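Local coordinates for glycoside hydrolase family protein (Novosphingobium sp. PP1Y, PDB 6Q2F) that hydrolyses alpha-L-rhamnosidic bonds as an alpha-L-rhamnosidase, probably releasing terminal L-rhamnose from rhamnose-bearing glycosides, at residues V464-G469 with I505-A510; R555-L560 with P590-D595; L462-D465 with A471-E474; Y382-G387 with Y395-P400. One frame throughout, in Å; residues are numbered along the deposited sequence.

Interaction 1 of 4, residues V464-G469 with I505-A510; sequences VDKFDG and IEVGEA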
# COMPACT_ATOMS: atom_id res chain seq x y z
N VAL A 464 17.61 -8.16 6.80
CA VAL A 464 18.34 -9.12 5.98
C VAL A 464 18.36 -8.65 4.52
O VAL A 464 17.43 -7.99 4.05
CB VAL A 464 17.73 -10.53 6.09
CG1 VAL A 464 16.35 -10.60 5.38
CG2 VAL A 464 18.67 -11.58 5.47
N ASP A 465 19.44 -8.97 3.82
CA ASP A 465 19.61 -8.65 2.41
C ASP A 465 18.45 -9.22 1.60
O ASP A 465 18.33 -10.43 1.43
CB ASP A 465 20.97 -9.19 1.93
CG ASP A 465 21.20 -8.97 0.43
OD1 ASP A 465 20.25 -8.55 -0.27
OD2 ASP A 465 22.34 -9.22 -0.03
N LYS A 466 17.56 -8.34 1.12
CA LYS A 466 16.31 -8.78 0.50
C LYS A 466 16.52 -9.42 -0.87
O LYS A 466 15.58 -10.02 -1.39
CB LYS A 466 15.36 -7.58 0.38
CG LYS A 466 15.18 -6.77 1.69
CD LYS A 466 14.19 -7.46 2.63
CE LYS A 466 14.07 -6.68 3.96
NZ LYS A 466 14.81 -7.34 5.09
N PHE A 467 17.71 -9.30 -1.45
CA PHE A 467 18.00 -9.87 -2.76
C PHE A 467 18.73 -11.21 -2.68
O PHE A 467 19.04 -11.79 -3.72
CB PHE A 467 18.83 -8.87 -3.58
CG PHE A 467 18.31 -7.46 -3.53
CD1 PHE A 467 17.04 -7.17 -4.01
CD2 PHE A 467 19.10 -6.43 -3.03
CE1 PHE A 467 16.54 -5.88 -3.98
CE2 PHE A 467 18.60 -5.13 -2.98
CZ PHE A 467 17.31 -4.86 -3.45
N ASP A 468 18.99 -11.71 -1.47
CA ASP A 468 19.78 -12.92 -1.25
C ASP A 468 18.89 -13.99 -0.62
O ASP A 468 18.64 -13.96 0.59
CB ASP A 468 20.99 -12.62 -0.36
CG ASP A 468 21.93 -13.81 -0.22
OD1 ASP A 468 21.47 -14.92 0.13
OD2 ASP A 468 23.14 -13.64 -0.49
N GLY A 469 18.45 -14.95 -1.43
CA GLY A 469 17.47 -15.93 -0.97
C GLY A 469 17.96 -16.75 0.21
O GLY A 469 17.20 -17.06 1.13
N ILE A 505 6.86 -2.59 3.07
CA ILE A 505 8.31 -2.59 3.20
C ILE A 505 8.87 -1.19 3.03
O ILE A 505 8.48 -0.46 2.11
CB ILE A 505 8.98 -3.57 2.22
CG1 ILE A 505 10.46 -3.69 2.56
CG2 ILE A 505 8.80 -3.14 0.78
CD1 ILE A 505 11.11 -4.97 1.92
N GLU A 506 9.76 -0.81 3.94
CA GLU A 506 10.52 0.44 3.83
C GLU A 506 11.83 0.21 4.59
O GLU A 506 11.87 0.33 5.82
CB GLU A 506 9.74 1.61 4.40
CG GLU A 506 10.39 2.95 4.16
CD GLU A 506 9.67 4.08 4.88
OE1 GLU A 506 8.49 3.90 5.26
OE2 GLU A 506 10.30 5.14 5.08
N VAL A 507 12.89 -0.16 3.85
CA VAL A 507 14.16 -0.55 4.45
C VAL A 507 15.32 0.21 3.83
O VAL A 507 16.49 -0.17 3.99
CB VAL A 507 14.38 -2.07 4.32
CG1 VAL A 507 13.32 -2.82 5.12
CG2 VAL A 507 14.37 -2.52 2.83
N GLY A 508 15.03 1.31 3.13
CA GLY A 508 16.09 2.08 2.48
C GLY A 508 16.40 1.55 1.10
O GLY A 508 15.72 0.67 0.57
N GLU A 509 17.47 2.09 0.50
CA GLU A 509 17.75 1.87 -0.92
C GLU A 509 19.01 1.03 -1.05
O GLU A 509 20.13 1.56 -1.02
CB GLU A 509 17.90 3.20 -1.66
CG GLU A 509 16.72 4.18 -1.46
CD GLU A 509 15.36 3.50 -1.63
OE1 GLU A 509 15.24 2.64 -2.52
OE2 GLU A 509 14.44 3.82 -0.85
N ALA A 510 18.84 -0.28 -1.22
CA ALA A 510 19.94 -1.21 -1.40
C ALA A 510 20.08 -1.57 -2.88
O ALA A 510 19.08 -1.70 -3.60
CB ALA A 510 19.73 -2.47 -0.57

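Interaction 2 of 4, residues R555-L560 with P590-D595; sequences RTLADL and PMLGDD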
# COMPACT_ATOMS: atom_id res chain seq x y z
N ARG A 555 15.95 -3.44 -12.73
CA ARG A 555 14.96 -4.49 -12.93
C ARG A 555 15.42 -5.80 -12.30
O ARG A 555 14.60 -6.57 -11.78
CB ARG A 555 14.69 -4.68 -14.43
CG ARG A 555 13.68 -5.77 -14.72
CD ARG A 555 13.05 -5.58 -16.08
NE ARG A 555 12.10 -6.65 -16.39
CZ ARG A 555 11.25 -6.60 -17.41
NH1 ARG A 555 11.22 -5.53 -18.19
NH2 ARG A 555 10.41 -7.61 -17.62
N THR A 556 16.71 -6.06 -12.32
CA THR A 556 17.20 -7.26 -11.66
C THR A 556 16.98 -7.19 -10.16
O THR A 556 16.62 -8.19 -9.53
CB THR A 556 18.68 -7.45 -12.00
OG1 THR A 556 18.82 -7.57 -13.42
CG2 THR A 556 19.23 -8.69 -11.32
N LEU A 557 17.19 -6.02 -9.56
CA LEU A 557 16.95 -5.88 -8.13
C LEU A 557 15.47 -6.13 -7.83
O LEU A 557 15.13 -6.85 -6.89
CB LEU A 557 17.37 -4.49 -7.66
CG LEU A 557 18.84 -4.08 -7.80
CD1 LEU A 557 19.04 -2.60 -7.53
CD2 LEU A 557 19.68 -4.90 -6.80
N ALA A 558 14.58 -5.55 -8.65
CA ALA A 558 13.15 -5.78 -8.47
C ALA A 558 12.81 -7.25 -8.61
O ALA A 558 12.03 -7.79 -7.82
CB ALA A 558 12.35 -4.93 -9.45
N ASP A 559 13.40 -7.93 -9.60
CA ASP A 559 13.16 -9.36 -9.78
C ASP A 559 13.59 -10.14 -8.54
O ASP A 559 12.91 -11.08 -8.10
CB ASP A 559 13.92 -9.89 -11.00
CG ASP A 559 13.31 -9.44 -12.34
OD1 ASP A 559 12.10 -9.09 -12.38
OD2 ASP A 559 14.05 -9.45 -13.35
N LEU A 560 14.75 -9.79 -7.98
CA LEU A 560 15.27 -10.57 -6.86
C LEU A 560 14.47 -10.30 -5.58
O LEU A 560 14.25 -11.21 -4.78
CB LEU A 560 16.76 -10.29 -6.67
CG LEU A 560 17.70 -10.68 -7.84
CD1 LEU A 560 19.12 -10.22 -7.60
CD2 LEU A 560 17.68 -12.18 -8.10
N PRO A 590 8.61 3.45 -2.27
CA PRO A 590 9.66 3.52 -1.25
C PRO A 590 10.94 2.80 -1.65
O PRO A 590 12.01 3.13 -1.12
CB PRO A 590 9.01 2.84 -0.04
CG PRO A 590 8.05 1.90 -0.64
CD PRO A 590 7.51 2.56 -1.88
N MSE A 591 10.86 1.84 -2.57
CA MSE A 591 12.05 1.14 -3.08
C MSE A 591 11.71 0.52 -4.43
O MSE A 591 10.56 0.58 -4.86
CB MSE A 591 12.50 0.06 -2.12
CG MSE A 591 11.50 -1.08 -2.03
SE MSE A 591 11.97 -2.54 -0.83
CE MSE A 591 13.61 -3.20 -1.64
N LEU A 592 12.72 -0.08 -5.08
CA LEU A 592 12.48 -0.81 -6.32
C LEU A 592 11.64 -2.04 -6.03
O LEU A 592 11.67 -2.61 -4.93
CB LEU A 592 13.80 -1.23 -6.97
CG LEU A 592 14.63 -0.04 -7.45
CD1 LEU A 592 16.00 -0.50 -7.95
CD2 LEU A 592 13.84 0.72 -8.55
N GLY A 593 10.90 -2.46 -7.03
CA GLY A 593 10.06 -3.63 -6.92
C GLY A 593 8.72 -3.40 -7.58
O GLY A 593 8.26 -2.27 -7.74
N ASP A 594 8.09 -4.49 -7.99
CA ASP A 594 6.75 -4.46 -8.55
C ASP A 594 5.76 -4.97 -7.51
O ASP A 594 5.93 -6.07 -6.99
CB ASP A 594 6.68 -5.33 -9.81
CG ASP A 594 5.28 -5.36 -10.37
OD1 ASP A 594 4.90 -4.37 -11.00
OD2 ASP A 594 4.56 -6.35 -10.14
N ASP A 595 4.72 -4.18 -7.23
CA ASP A 595 3.85 -4.54 -6.11
C ASP A 595 2.83 -5.63 -6.43
O ASP A 595 2.14 -6.08 -5.51
CB ASP A 595 3.15 -3.29 -5.52
CG ASP A 595 2.54 -2.37 -6.55
OD1 ASP A 595 2.66 -2.62 -7.77
OD2 ASP A 595 1.95 -1.35 -6.13
O HOH W 1 9.36 -7.06 -7.95

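Interaction 3 of 4, residues L462-D465 with A471-E474; sequences LEVD and AVRE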
# COMPACT_ATOMS: atom_id res chain seq x y z
N LEU A 462 19.97 -5.84 11.89
CA LEU A 462 19.95 -5.55 10.46
C LEU A 462 18.77 -6.20 9.75
O LEU A 462 18.45 -7.38 9.98
CB LEU A 462 21.25 -6.03 9.83
CG LEU A 462 22.49 -5.32 10.37
CD1 LEU A 462 23.75 -5.99 9.82
CD2 LEU A 462 22.44 -3.84 9.97
N GLU A 463 18.11 -5.42 8.90
CA GLU A 463 17.27 -6.00 7.87
C GLU A 463 18.10 -6.94 7.00
O GLU A 463 19.17 -6.57 6.52
CB GLU A 463 16.64 -4.87 7.04
CG GLU A 463 15.57 -4.06 7.80
CD GLU A 463 14.25 -4.81 7.91
OE1 GLU A 463 14.07 -5.80 7.17
OE2 GLU A 463 13.39 -4.41 8.73
N VAL A 464 17.61 -8.16 6.80
CA VAL A 464 18.34 -9.12 5.98
C VAL A 464 18.36 -8.65 4.52
O VAL A 464 17.43 -7.99 4.05
CB VAL A 464 17.73 -10.53 6.09
CG1 VAL A 464 16.35 -10.60 5.38
CG2 VAL A 464 18.67 -11.58 5.47
N ASP A 465 19.44 -8.97 3.82
CA ASP A 465 19.61 -8.65 2.41
C ASP A 465 18.45 -9.22 1.60
O ASP A 465 18.33 -10.43 1.43
CB ASP A 465 20.97 -9.19 1.93
CG ASP A 465 21.20 -8.97 0.43
OD1 ASP A 465 20.25 -8.55 -0.27
OD2 ASP A 465 22.34 -9.22 -0.03
N ALA A 471 20.13 -15.85 2.52
CA ALA A 471 20.17 -15.04 3.73
C ALA A 471 18.76 -14.85 4.29
O ALA A 471 18.54 -14.95 5.50
CB ALA A 471 20.82 -13.67 3.43
N VAL A 472 17.80 -14.60 3.40
CA VAL A 472 16.40 -14.47 3.79
C VAL A 472 15.93 -15.75 4.47
O VAL A 472 15.29 -15.70 5.53
CB VAL A 472 15.53 -14.12 2.57
CG1 VAL A 472 14.06 -14.22 2.95
CG2 VAL A 472 15.86 -12.71 2.09
N ARG A 473 16.27 -16.91 3.90
CA ARG A 473 15.84 -18.18 4.47
C ARG A 473 16.43 -18.41 5.85
O ARG A 473 15.73 -18.88 6.76
CB ARG A 473 16.24 -19.33 3.54
CG ARG A 473 15.97 -20.72 4.12
CD ARG A 473 16.29 -21.80 3.07
NE ARG A 473 15.26 -21.87 2.03
CZ ARG A 473 14.14 -22.57 2.16
NH1 ARG A 473 13.91 -23.25 3.28
NH2 ARG A 473 13.27 -22.61 1.17
N GLU A 474 17.72 -18.12 6.02
CA GLU A 474 18.34 -18.25 7.33
C GLU A 474 17.70 -17.31 8.32
O GLU A 474 17.40 -17.70 9.45
CB GLU A 474 19.85 -17.98 7.25
CG GLU A 474 20.67 -19.00 6.47
CD GLU A 474 22.15 -18.62 6.40
OE1 GLU A 474 22.58 -17.74 7.18
OE2 GLU A 474 22.89 -19.20 5.57

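Interaction 4 of 4, residues Y382-G387 with Y395-P400; sequences YETKAG and YALVGP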
# COMPACT_ATOMS: atom_id res chain seq x y z
N TYR A 382 22.88 9.59 -12.24
CA TYR A 382 23.26 8.19 -12.08
C TYR A 382 22.88 7.66 -10.71
O TYR A 382 22.54 6.48 -10.57
CB TYR A 382 24.76 8.01 -12.34
CG TYR A 382 25.68 8.22 -11.16
CD1 TYR A 382 25.97 7.19 -10.27
CD2 TYR A 382 26.27 9.46 -10.92
CE1 TYR A 382 26.79 7.38 -9.18
CE2 TYR A 382 27.11 9.66 -9.84
CZ TYR A 382 27.37 8.62 -8.97
OH TYR A 382 28.20 8.82 -7.89
N GLU A 383 22.96 8.51 -9.67
CA GLU A 383 22.64 8.04 -8.32
C GLU A 383 21.25 7.41 -8.27
O GLU A 383 21.07 6.32 -7.73
CB GLU A 383 22.76 9.18 -7.31
CG GLU A 383 24.18 9.75 -7.16
CD GLU A 383 24.38 11.00 -7.98
OE1 GLU A 383 23.52 11.25 -8.85
OE2 GLU A 383 25.37 11.73 -7.77
N THR A 384 20.24 8.09 -8.83
CA THR A 384 18.90 7.51 -8.79
C THR A 384 18.78 6.34 -9.76
O THR A 384 18.16 5.33 -9.44
CB THR A 384 17.81 8.57 -9.05
OG1 THR A 384 16.52 7.95 -9.03
CG2 THR A 384 18.00 9.28 -10.35
N LYS A 385 19.41 6.43 -10.94
CA LYS A 385 19.32 5.34 -11.91
C LYS A 385 20.00 4.08 -11.39
O LYS A 385 19.60 2.97 -11.77
CB LYS A 385 19.93 5.74 -13.26
CG LYS A 385 19.11 6.77 -14.03
CD LYS A 385 19.93 7.36 -15.19
CE LYS A 385 19.12 8.40 -15.98
NZ LYS A 385 19.95 9.10 -17.01
N ALA A 386 21.01 4.22 -10.54
CA ALA A 386 21.69 3.09 -9.94
C ALA A 386 20.98 2.57 -8.70
O ALA A 386 21.47 1.62 -8.08
CB ALA A 386 23.14 3.46 -9.58
N GLY A 387 19.87 3.18 -8.32
CA GLY A 387 19.10 2.66 -7.20
C GLY A 387 19.50 3.17 -5.83
O GLY A 387 19.04 2.61 -4.83
N TYR A 395 11.52 6.88 -16.77
CA TYR A 395 11.50 7.33 -18.16
C TYR A 395 11.48 8.84 -18.24
O TYR A 395 11.86 9.40 -19.27
CB TYR A 395 10.31 6.74 -18.91
CG TYR A 395 10.28 5.23 -18.91
CD1 TYR A 395 11.46 4.49 -18.96
CD2 TYR A 395 9.08 4.54 -18.85
CE1 TYR A 395 11.44 3.11 -18.96
CE2 TYR A 395 9.06 3.15 -18.84
CZ TYR A 395 10.24 2.44 -18.90
OH TYR A 395 10.23 1.06 -18.90
N ALA A 396 11.03 9.51 -17.17
CA ALA A 396 10.95 10.97 -17.17
C ALA A 396 12.32 11.63 -17.05
O ALA A 396 12.43 12.83 -17.30
CB ALA A 396 10.04 11.43 -16.02
N LEU A 397 13.36 10.88 -16.67
CA LEU A 397 14.71 11.43 -16.56
C LEU A 397 15.30 11.58 -17.97
O LEU A 397 16.15 10.80 -18.41
CB LEU A 397 15.59 10.55 -15.69
CG LEU A 397 15.04 10.12 -14.34
CD1 LEU A 397 16.04 9.24 -13.63
CD2 LEU A 397 14.70 11.35 -13.50
N VAL A 398 14.86 12.61 -18.67
CA VAL A 398 15.32 12.83 -20.04
C VAL A 398 16.71 13.45 -20.00
O VAL A 398 16.94 14.46 -19.33
CB VAL A 398 14.34 13.72 -20.82
CG1 VAL A 398 14.70 13.74 -22.29
CG2 VAL A 398 12.91 13.22 -20.61
N GLY A 399 17.65 12.83 -20.70
CA GLY A 399 19.01 13.29 -20.69
C GLY A 399 19.24 14.41 -21.68
O GLY A 399 18.38 14.74 -22.52
N PRO A 400 20.41 15.02 -21.60
CA PRO A 400 20.80 15.99 -22.62
C PRO A 400 20.96 15.29 -23.95
O PRO A 400 21.24 14.08 -24.02
CB PRO A 400 22.13 16.54 -22.10
CG PRO A 400 22.70 15.40 -21.33
CD PRO A 400 21.53 14.71 -20.68
O HOH W 2 17.25 7.97 -18.78
O HOH W 3 18.91 11.37 -18.07

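Interaction 1 of 4, residues V464-G469 with I505-A510
K466 and F467 reach from a type I beta turn, D465 to D468, to the loop that follows strand 497-502, one of the eight parallel strands of a (beta/alpha)8 barrel. The two side chains divide the loop between them. K466 meets it with methylenes: K466 and I505 run past each other in opposite directions, K466 CE lying 4.0 Å from I505 CD1, while V507 crosses the lysine obliquely and brings CG1 to 4.1 Å from K466 CE. Bends at chi2 (-80°) and chi4 (-104°) then fold the lysine back toward the residue just before the turn, where K466 NZ donates to V464 O at 2.9 Å, in the carbonyl plane on a lone pair; E463 OE1 adds a salt bridge and T139 OG1 another hydrogen bond, so the buried ammonium group is well supplied with partners. F467 presents its ring edge instead. A510 O lies near the ring plane, 3.5 Å from F467 CE2, and the same carbon packs on A510 CB at 3.8 Å. L557 and L560 of helix 543-575 also border this ring. The I505 side chain is about 9 Å from the bound sodium ion. An Asx turn stiffens the base of the aromatic side chain: F467 N donates to D465 OD1 at 2.9 Å, meeting that oxygen on its anti side and 34° out of the carboxylate plane.

Interaction 2 of 4, residues R555-L560 with P590-D595
L557 and A558, consecutive residues of helix 543-575, lie against L592 and G593 in the loop after strand 579-582. Helix and strand are successive elements of the (beta/alpha)8 barrel, so the contact lays the loop joining barrel strands 579-582 and 604-610 against the helix that precedes the first of them. The apolar part is a meeting of two leucines whose side chains run at a slant to one another, with L557 CD1 3.7 Å from L592 CD1. Each has CG beside its backbone N (chi1 -62° in L557, -65° in L592), and in each case the branch turned to the partner is CD1. L592 is also covered by M390 and by R554 of the same helix. The second kind of contact is methyl against backbone: A558 CB rests on G593 CA at 3.7 Å. The main chains draw very close here, A558 CA to G593 CA being 4.1 Å, an approach that the small residues on both sides allow. No direct hydrogen bond links the segments, and the polar join is made by water. Beyond it, the carboxylate of D594 is held by Y738, N766 and A597 N, and that of D595 by L744 N and T745 N, fastening the end of segment 590-595. The bridging water donates to A558 O at 2.8 Å and accepts from D594 N at 2.9 Å.

Interaction 3 of 4, residues L462-D465 with A471-E474
D465 OD2 is gripped by two groups, a salt bridge from K151 NZ and a hydrogen bond with T513 OG1, and the carbonyl O of the same residue meets a methyl across the contact, lying 3.4 Å from V472 CG2. The grip on the carboxylate holds the residue just where the chain passes the first turn of a helix. V464 fills the angle between loop and helix with both its methyls. CG2 stands opposite the backbone N across the CA-CB bond while CG1 sits between N and the carbonyl carbon (chi1 71°), a fork that straddles two helix residues. V464 CG2 lies 3.6 Å from A471 CB and 3.4 Å from A471 O; V464 CG1 packs on V472 CG2 at 3.9 Å, the two valines crossing at about a right angle. The helix is 469-487, whose N-cap is D468: its OD1 accepts from A471 N, so the chain that leaves D465 is turned and capped within a few residues before folding back against V464. On another flank V472 touches H565 and T568 of helix 543-575. Backbone hydrogen bonds of V464 with T139 and of D465 with D148 join the loop to the segment that follows barrel strand 127-131.

Interaction 4 of 4, residues Y382-G387 with Y395-P400
L397 CD1 takes the apolar contact from both T384 and K385. The methyl of T384 reaches it tip to tip, T384 CG2 to L397 CD1 being 3.8 Å. K385 runs past the leucine in the opposite direction: K385 CG is 4.0 Å from L397 CD1, and farther along K385 CE is 4.1 Å from L397 CB. The lysine leaves its helix with CG beside the backbone N (chi1 -71°) and then stays extended, which lays its methylenes along the leucine and carries the ammonium group to the loop's main chain. There the polar link is indirect. One water accepts from K385 NZ at 2.7 Å and donates to L397 O at 2.8 Å; a second spans the same two atoms, donating to L397 O but accepting only a weak bond from K385 NZ. The strongest polar partner of K385 NZ is D380 O, outside the two segments, and a salt bridge joins it to D547 OD1 near the start of helix 543-575. In T384 the hydroxyl points away from the backbone N (chi1 179°) and is bonded to S391 OG and V389 O, which fixes the side chain so that its methyl faces L397. The helix main chain is held as well, by Y394 OH on T384 O and R554 NH1 on K385 O. L397 sits at the centre of an inverse gamma turn, and the short helix 382-385 that it meets is closed at G387, with positive phi and G387 N bonded to T384 O at 3.0 Å, by a Schellman motif.

Overall arrangement
From the N terminus, interaction 4 comes first and closes a short loop after helix 382-385. Interactions 3 and 1 then open from one stretch and share V464 and D465: interaction 3 closes the tight turn into helix 469-487, whereas interaction 1 spans that helix and strand 497-502 to reach the loop after that strand. Interaction 2 follows in series, closing helix 543-575 onto the loop after strand 579-582. Interactions 1 and 2 lie side by side, centres about 10 Å apart, with F467 against L557 and I505 against M591. E509 touches G387, joining the loop after strand 497-502 to the end of helix 382-385 in interaction 4.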